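Alpha-amylase (Eisenia fetida, PDB 6M4K) probably catalyses the endohydrolysis of alpha-1,4-glucosidic linkages in starch-like polysaccharides, as a calcium-containing glycoside hydrolase of family 13. Local coordinates at residues M391-M394 with V395-H398; W27-I30 with E31-C34; E182-F185 with A186-I190. All coordinates share one frame; numbering follows the deposited sequence.

Contact 1: M391-M394 with V395-H398; sequences MYNM and VRFH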
# COMPACT_ATOMS: atom_id res chain seq x y z
N MET A 391 -2.90 14.96 -2.21
CA MET A 391 -1.94 13.87 -2.06
C MET A 391 -0.60 14.22 -2.70
O MET A 391 0.43 14.15 -2.04
CB MET A 391 -2.48 12.59 -2.70
CG MET A 391 -3.26 11.72 -1.75
SD MET A 391 -4.66 12.58 -1.02
CE MET A 391 -5.57 11.22 -0.31
N TYR A 392 -0.60 14.57 -3.98
CA TYR A 392 0.70 14.75 -4.62
C TYR A 392 1.45 15.97 -4.09
O TYR A 392 2.68 15.95 -4.03
CB TYR A 392 0.64 14.69 -6.15
CG TYR A 392 -0.08 15.81 -6.88
CD1 TYR A 392 0.46 17.09 -6.93
CD2 TYR A 392 -1.26 15.56 -7.56
CE1 TYR A 392 -0.19 18.11 -7.63
CE2 TYR A 392 -1.90 16.56 -8.27
CZ TYR A 392 -1.38 17.83 -8.29
OH TYR A 392 -2.04 18.83 -8.99
N ASN A 393 0.74 17.01 -3.64
CA ASN A 393 1.45 18.13 -3.04
C ASN A 393 1.98 17.78 -1.65
O ASN A 393 2.99 18.34 -1.22
CB ASN A 393 0.58 19.39 -3.02
CG ASN A 393 0.73 20.20 -4.28
OD1 ASN A 393 1.47 19.81 -5.20
ND2 ASN A 393 0.05 21.34 -4.35
N MET A 394 1.32 16.85 -0.95
CA MET A 394 1.88 16.37 0.30
C MET A 394 3.00 15.36 0.07
O MET A 394 3.86 15.21 0.95
CB MET A 394 0.80 15.81 1.23
CG MET A 394 -0.05 16.89 1.89
SD MET A 394 0.90 18.14 2.78
CE MET A 394 1.81 17.12 3.95
N VAL A 395 3.02 14.68 -1.08
CA VAL A 395 4.21 13.91 -1.44
C VAL A 395 5.39 14.84 -1.68
O VAL A 395 6.50 14.58 -1.20
CB VAL A 395 3.90 13.02 -2.65
CG1 VAL A 395 5.19 12.43 -3.27
CG2 VAL A 395 2.92 11.91 -2.25
N ARG A 396 5.16 15.96 -2.37
CA ARG A 396 6.21 16.96 -2.52
C ARG A 396 6.66 17.49 -1.16
O ARG A 396 7.86 17.62 -0.91
CB ARG A 396 5.77 18.07 -3.47
CG ARG A 396 6.85 19.12 -3.72
CD ARG A 396 6.50 20.03 -4.88
NE ARG A 396 5.30 20.80 -4.57
CZ ARG A 396 4.77 21.73 -5.36
NH1 ARG A 396 5.34 22.01 -6.53
NH2 ARG A 396 3.68 22.38 -4.97
N PHE A 397 5.71 17.80 -0.26
CA PHE A 397 6.06 18.21 1.10
C PHE A 397 6.95 17.17 1.76
O PHE A 397 8.00 17.49 2.31
CB PHE A 397 4.76 18.40 1.90
CG PHE A 397 4.95 18.87 3.34
CD1 PHE A 397 5.40 18.00 4.32
CD2 PHE A 397 4.59 20.16 3.71
CE1 PHE A 397 5.54 18.42 5.63
CE2 PHE A 397 4.72 20.60 5.02
CZ PHE A 397 5.20 19.73 5.98
N HIS A 398 6.52 15.91 1.70
CA HIS A 398 7.29 14.80 2.26
C HIS A 398 8.70 14.76 1.69
O HIS A 398 9.67 14.59 2.44
CB HIS A 398 6.54 13.52 1.89
CG HIS A 398 7.24 12.24 2.25
ND1 HIS A 398 6.97 11.54 3.40
CD2 HIS A 398 8.15 11.51 1.56
CE1 HIS A 398 7.69 10.43 3.42
NE2 HIS A 398 8.44 10.40 2.32
O HOH W 1 3.72 20.78 -2.37

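Contact 2: W27-I30 with E31-C34; sequences WTDI and EREC. With SO4 (sulfate ion), chain G.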
# COMPACT_ATOMS: atom_id res chain seq x y z
N TRP A 27 -1.04 -3.16 -17.50
CA TRP A 27 0.37 -2.82 -17.69
C TRP A 27 0.55 -1.63 -18.62
O TRP A 27 1.42 -0.77 -18.39
CB TRP A 27 1.16 -4.02 -18.20
CG TRP A 27 1.02 -5.29 -17.40
CD1 TRP A 27 1.08 -6.55 -17.90
CD2 TRP A 27 0.81 -5.43 -15.98
NE1 TRP A 27 0.92 -7.47 -16.90
CE2 TRP A 27 0.75 -6.81 -15.71
CE3 TRP A 27 0.64 -4.54 -14.92
CZ2 TRP A 27 0.54 -7.32 -14.42
CZ3 TRP A 27 0.44 -5.04 -13.65
CH2 TRP A 27 0.39 -6.42 -13.41
N THR A 28 -0.26 -1.55 -19.68
CA THR A 28 -0.11 -0.41 -20.59
C THR A 28 -0.42 0.90 -19.89
O THR A 28 0.20 1.93 -20.19
CB THR A 28 -1.00 -0.58 -21.81
OG1 THR A 28 -2.35 -0.82 -21.38
CG2 THR A 28 -0.50 -1.73 -22.68
N ASP A 29 -1.38 0.89 -18.95
CA ASP A 29 -1.70 2.10 -18.20
C ASP A 29 -0.62 2.45 -17.19
O ASP A 29 -0.28 3.62 -17.03
CB ASP A 29 -3.08 1.99 -17.54
CG ASP A 29 -4.20 2.22 -18.53
OD1 ASP A 29 -4.01 3.02 -19.48
OD2 ASP A 29 -5.27 1.61 -18.36
N ILE A 30 -0.08 1.45 -16.49
CA ILE A 30 1.01 1.74 -15.56
C ILE A 30 2.21 2.28 -16.31
O ILE A 30 2.84 3.26 -15.88
CB ILE A 30 1.35 0.50 -14.71
CG1 ILE A 30 0.13 0.09 -13.88
CG2 ILE A 30 2.57 0.78 -13.82
CD1 ILE A 30 0.37 -1.09 -12.96
N GLU A 31 2.51 1.70 -17.47
CA GLU A 31 3.62 2.16 -18.28
C GLU A 31 3.50 3.65 -18.60
O GLU A 31 4.47 4.41 -18.47
CB GLU A 31 3.71 1.33 -19.55
CG GLU A 31 4.90 1.71 -20.42
CD GLU A 31 5.06 0.83 -21.65
OE1 GLU A 31 4.21 -0.04 -21.89
OE2 GLU A 31 6.06 1.03 -22.37
N ARG A 32 2.30 4.09 -19.01
CA ARG A 32 2.09 5.51 -19.26
C ARG A 32 2.15 6.32 -17.97
O ARG A 32 2.72 7.41 -17.93
CB ARG A 32 0.76 5.73 -19.97
CG ARG A 32 0.63 5.02 -21.30
CD ARG A 32 -0.54 5.54 -22.11
NE ARG A 32 -0.96 4.56 -23.11
CZ ARG A 32 -1.90 3.65 -22.90
NH1 ARG A 32 -2.52 3.59 -21.72
NH2 ARG A 32 -2.23 2.79 -23.86
N GLU A 33 1.57 5.78 -16.90
CA GLU A 33 1.51 6.51 -15.64
C GLU A 33 2.90 6.79 -15.07
O GLU A 33 3.07 7.74 -14.31
CB GLU A 33 0.67 5.73 -14.63
CG GLU A 33 0.24 6.55 -13.43
CD GLU A 33 -0.80 7.60 -13.77
OE1 GLU A 33 -1.22 7.70 -14.95
OE2 GLU A 33 -1.23 8.32 -12.84
N CYS A 34 3.90 5.97 -15.41
CA CYS A 34 5.23 6.18 -14.85
C CYS A 34 5.79 7.56 -15.18
O CYS A 34 6.52 8.12 -14.37
CB CYS A 34 6.18 5.04 -15.26
SG CYS A 34 5.87 3.58 -14.23
S SO4 G . -4.45 -3.21 -23.33
O1 SO4 G . -4.10 -4.46 -22.69
O2 SO4 G . -3.85 -2.14 -22.55
O3 SO4 G . -5.90 -3.03 -23.30
O4 SO4 G . -3.94 -3.20 -24.70
O HOH W 2 -3.91 1.41 -21.68
O HOH W 3 -2.05 6.24 -17.45

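Contact 3: E182-F185 with A186-I190; sequences EAEF and ANRLI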
# COMPACT_ATOMS: atom_id res chain seq x y z
N GLU A 182 9.08 -21.42 -6.41
CA GLU A 182 8.69 -20.05 -6.10
C GLU A 182 9.86 -19.09 -6.28
O GLU A 182 9.68 -17.97 -6.78
CB GLU A 182 8.07 -19.99 -4.70
CG GLU A 182 6.74 -20.75 -4.67
CD GLU A 182 5.94 -20.57 -3.41
OE1 GLU A 182 6.55 -20.45 -2.34
OE2 GLU A 182 4.69 -20.57 -3.51
N ALA A 183 11.07 -19.52 -5.92
CA ALA A 183 12.24 -18.67 -6.17
C ALA A 183 12.51 -18.50 -7.66
O ALA A 183 12.96 -17.43 -8.08
CB ALA A 183 13.47 -19.24 -5.47
N GLU A 184 12.25 -19.53 -8.48
CA GLU A 184 12.43 -19.38 -9.91
C GLU A 184 11.51 -18.30 -10.46
O GLU A 184 11.92 -17.49 -11.30
CB GLU A 184 12.17 -20.70 -10.64
CG GLU A 184 12.46 -20.67 -12.16
CD GLU A 184 11.38 -19.97 -13.00
OE1 GLU A 184 10.19 -20.05 -12.63
OE2 GLU A 184 11.73 -19.35 -14.03
N PHE A 185 10.25 -18.30 -10.01
CA PHE A 185 9.29 -17.27 -10.39
C PHE A 185 9.80 -15.88 -10.01
O PHE A 185 9.89 -14.99 -10.86
CB PHE A 185 7.97 -17.60 -9.68
CG PHE A 185 6.95 -16.48 -9.69
CD1 PHE A 185 6.53 -15.90 -10.88
CD2 PHE A 185 6.38 -16.05 -8.51
CE1 PHE A 185 5.57 -14.89 -10.87
CE2 PHE A 185 5.42 -15.05 -8.49
CZ PHE A 185 5.02 -14.47 -9.67
N ALA A 186 10.17 -15.70 -8.74
CA ALA A 186 10.66 -14.40 -8.30
C ALA A 186 11.92 -14.00 -9.06
O ALA A 186 12.06 -12.84 -9.46
CB ALA A 186 10.90 -14.43 -6.80
N ASN A 187 12.84 -14.95 -9.28
CA ASN A 187 14.09 -14.61 -9.96
C ASN A 187 13.88 -14.25 -11.42
O ASN A 187 14.62 -13.42 -11.97
CB ASN A 187 15.08 -15.77 -9.85
CG ASN A 187 15.80 -15.78 -8.53
OD1 ASN A 187 15.97 -14.72 -7.93
ND2 ASN A 187 16.24 -16.95 -8.07
N ARG A 188 12.90 -14.87 -12.08
CA ARG A 188 12.60 -14.50 -13.46
C ARG A 188 12.17 -13.05 -13.52
O ARG A 188 12.63 -12.28 -14.37
CB ARG A 188 11.53 -15.44 -14.01
CG ARG A 188 11.12 -15.20 -15.46
CD ARG A 188 10.42 -16.42 -16.09
NE ARG A 188 9.88 -17.33 -15.09
CZ ARG A 188 8.59 -17.45 -14.80
NH1 ARG A 188 7.69 -16.73 -15.47
NH2 ARG A 188 8.19 -18.29 -13.86
N LEU A 189 11.32 -12.64 -12.57
CA LEU A 189 10.84 -11.26 -12.56
C LEU A 189 11.96 -10.29 -12.19
O LEU A 189 12.08 -9.22 -12.81
CB LEU A 189 9.63 -11.14 -11.63
CG LEU A 189 8.28 -11.49 -12.27
CD1 LEU A 189 8.26 -12.86 -12.96
CD2 LEU A 189 7.19 -11.41 -11.22
N ILE A 190 12.80 -10.65 -11.21
CA ILE A 190 13.95 -9.82 -10.88
C ILE A 190 14.84 -9.65 -12.11
O ILE A 190 15.30 -8.54 -12.42
CB ILE A 190 14.73 -10.42 -9.70
CG1 ILE A 190 13.93 -10.29 -8.41
CG2 ILE A 190 16.08 -9.73 -9.54
CD1 ILE A 190 14.48 -11.13 -7.27

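Contact 1: M391-M394 with V395-H398
M391 to M394 pass their carbonyl oxygens to the amides of V395 to H398 in four successive i to i+4 bonds, the first of them, V395 N to M391 O, 2.8 Å long. These are two turns of helix 389-401, which follows the last strand of the TIM barrel, and on one of its flanks M394 and F397 form a Met-aromatic contact. The M394 chain folds back at chi2 and chi3, both near -55°, and this bend lays its methyl over one face of the F397 ring: M394 CE stands 4.0 Å from the ring centroid, 27° off the normal, while SD comes in obliquely. A flexible thioether suits the place, since it moulds itself to the ring; A494 of strand 492-496 touches both residues, so the pair faces the C-terminal beta domain. On another flank N393 and R396 run side by side, amide and guanidinium planes only 17° apart, with OD1 over a face of the guanidinium and not bonded to it. Their nitrogens reach the C-terminal domain instead, N393 ND2 to V452 O and R396 NH2 to D456 O. With an alanine here in place of N393, the V452 carbonyl would probably lose its donor and the guanidinium its flat neighbour. One water joins the two residues, donating a hydrogen bond to N393 O at 2.8 Å and accepting one from R396 NE at 2.7 Å.

Contact 2: W27-I30 with E31-C34
R32 reaches back along helix 27-39 to D29 and T28, one turn earlier, in one of its two modelled conformers. CB lies 3.8 Å from T28 O, the R32 amide's acceptor, and CG comes closer to that oxygen, at 3.3 Å. CD and NE pass it more distantly; a turn about the CD-NE bond (chi4 92°) sets T28 O above one guanidinium face, 3.5 Å from the plane. At the tip NH2 looks toward T28 CB at 4.1 Å, while NH1 makes a salt bridge with D29 OD1 at 2.8 Å. OD1 lies at the guanidinium edge, in its plane, although the two groups are twisted 58° apart; D29 OD2 takes the V375 amide. NH1 also donates to a water that in turn donates a hydrogen bond to T28 OG1; a long, flexible arginine suits this outer flank. A sulfate, probably from the crystallisation liquor, lies at T28 OG1 and K26 NZ, the threonine distance being doubtfully short. I30 CG2 is 4.3 Å from C34 SG, whose disulfide with C91 ties this helix to helix 81-93. With R32 exposed on one side and W27 and I30 packed on strand 44-47, this is the helix of a beta-alpha-beta crossover of the TIM barrel.

Contact 3: E182-F185 with A186-I190
The amide of N187 donates to A183 O over 2.8 Å, an i to i+4 bond of helix 176-192, an outer helix of the TIM barrel that leads into strand 196-199. The N187 side chain turns to other partners, OD1 accepting from N218 N and ND2 donating to R216 O, a pairing for which an amide is well made. On another flank E184 and R188, one turn apart, form an i to i+4 salt bridge of the side-on kind. R188 NH2 donates to E184 OE1 at 2.9 Å, nearly straight at 171°; OE1 offers its syn lone pair, and OE2 is also approached from the syn side. With the planes only 10° apart, the paired bonds hold the two groups nearly coplanar and restrict their rotation, at a place where E184 is exposed. E184 reaches along the helix because CG stands opposite the backbone N (chi1 -175°) and the chain bends at the next bond. R188 NH1 has a further partner in Y72 O, so the arginine also ties the helix to a loop. A large apolar ring suits the buried flank at F185, packed between Y72 and L189, the leucine in one of its two conformers. A186, small enough to let the helix lie close, touches F197 of strand 196-199. The second bond of the salt bridge runs from R188 NE to E184 OE2, also 2.9 Å long.

How the contacts relate
Along the chain the order is contact 2, contact 3, contact 1, each within a single helix: 27-39, 176-192 and 389-401. All three lie in the family 13 catalytic range. The first helix runs between strands 19-22 and 44-47 of the TIM barrel and the second just ahead of strand 196-199; the third follows strand 339-344, the last of the barrel. Contact 2 is closer to each of the others than they are to one another: its centre is about 21 Å from that of contact 1 and about 22 Å from that of contact 3, against about 34 Å between the centres of contacts 1 and 3. None touches another. They lie in three different helices packed around the barrel, the third also meeting the C-terminal beta domain.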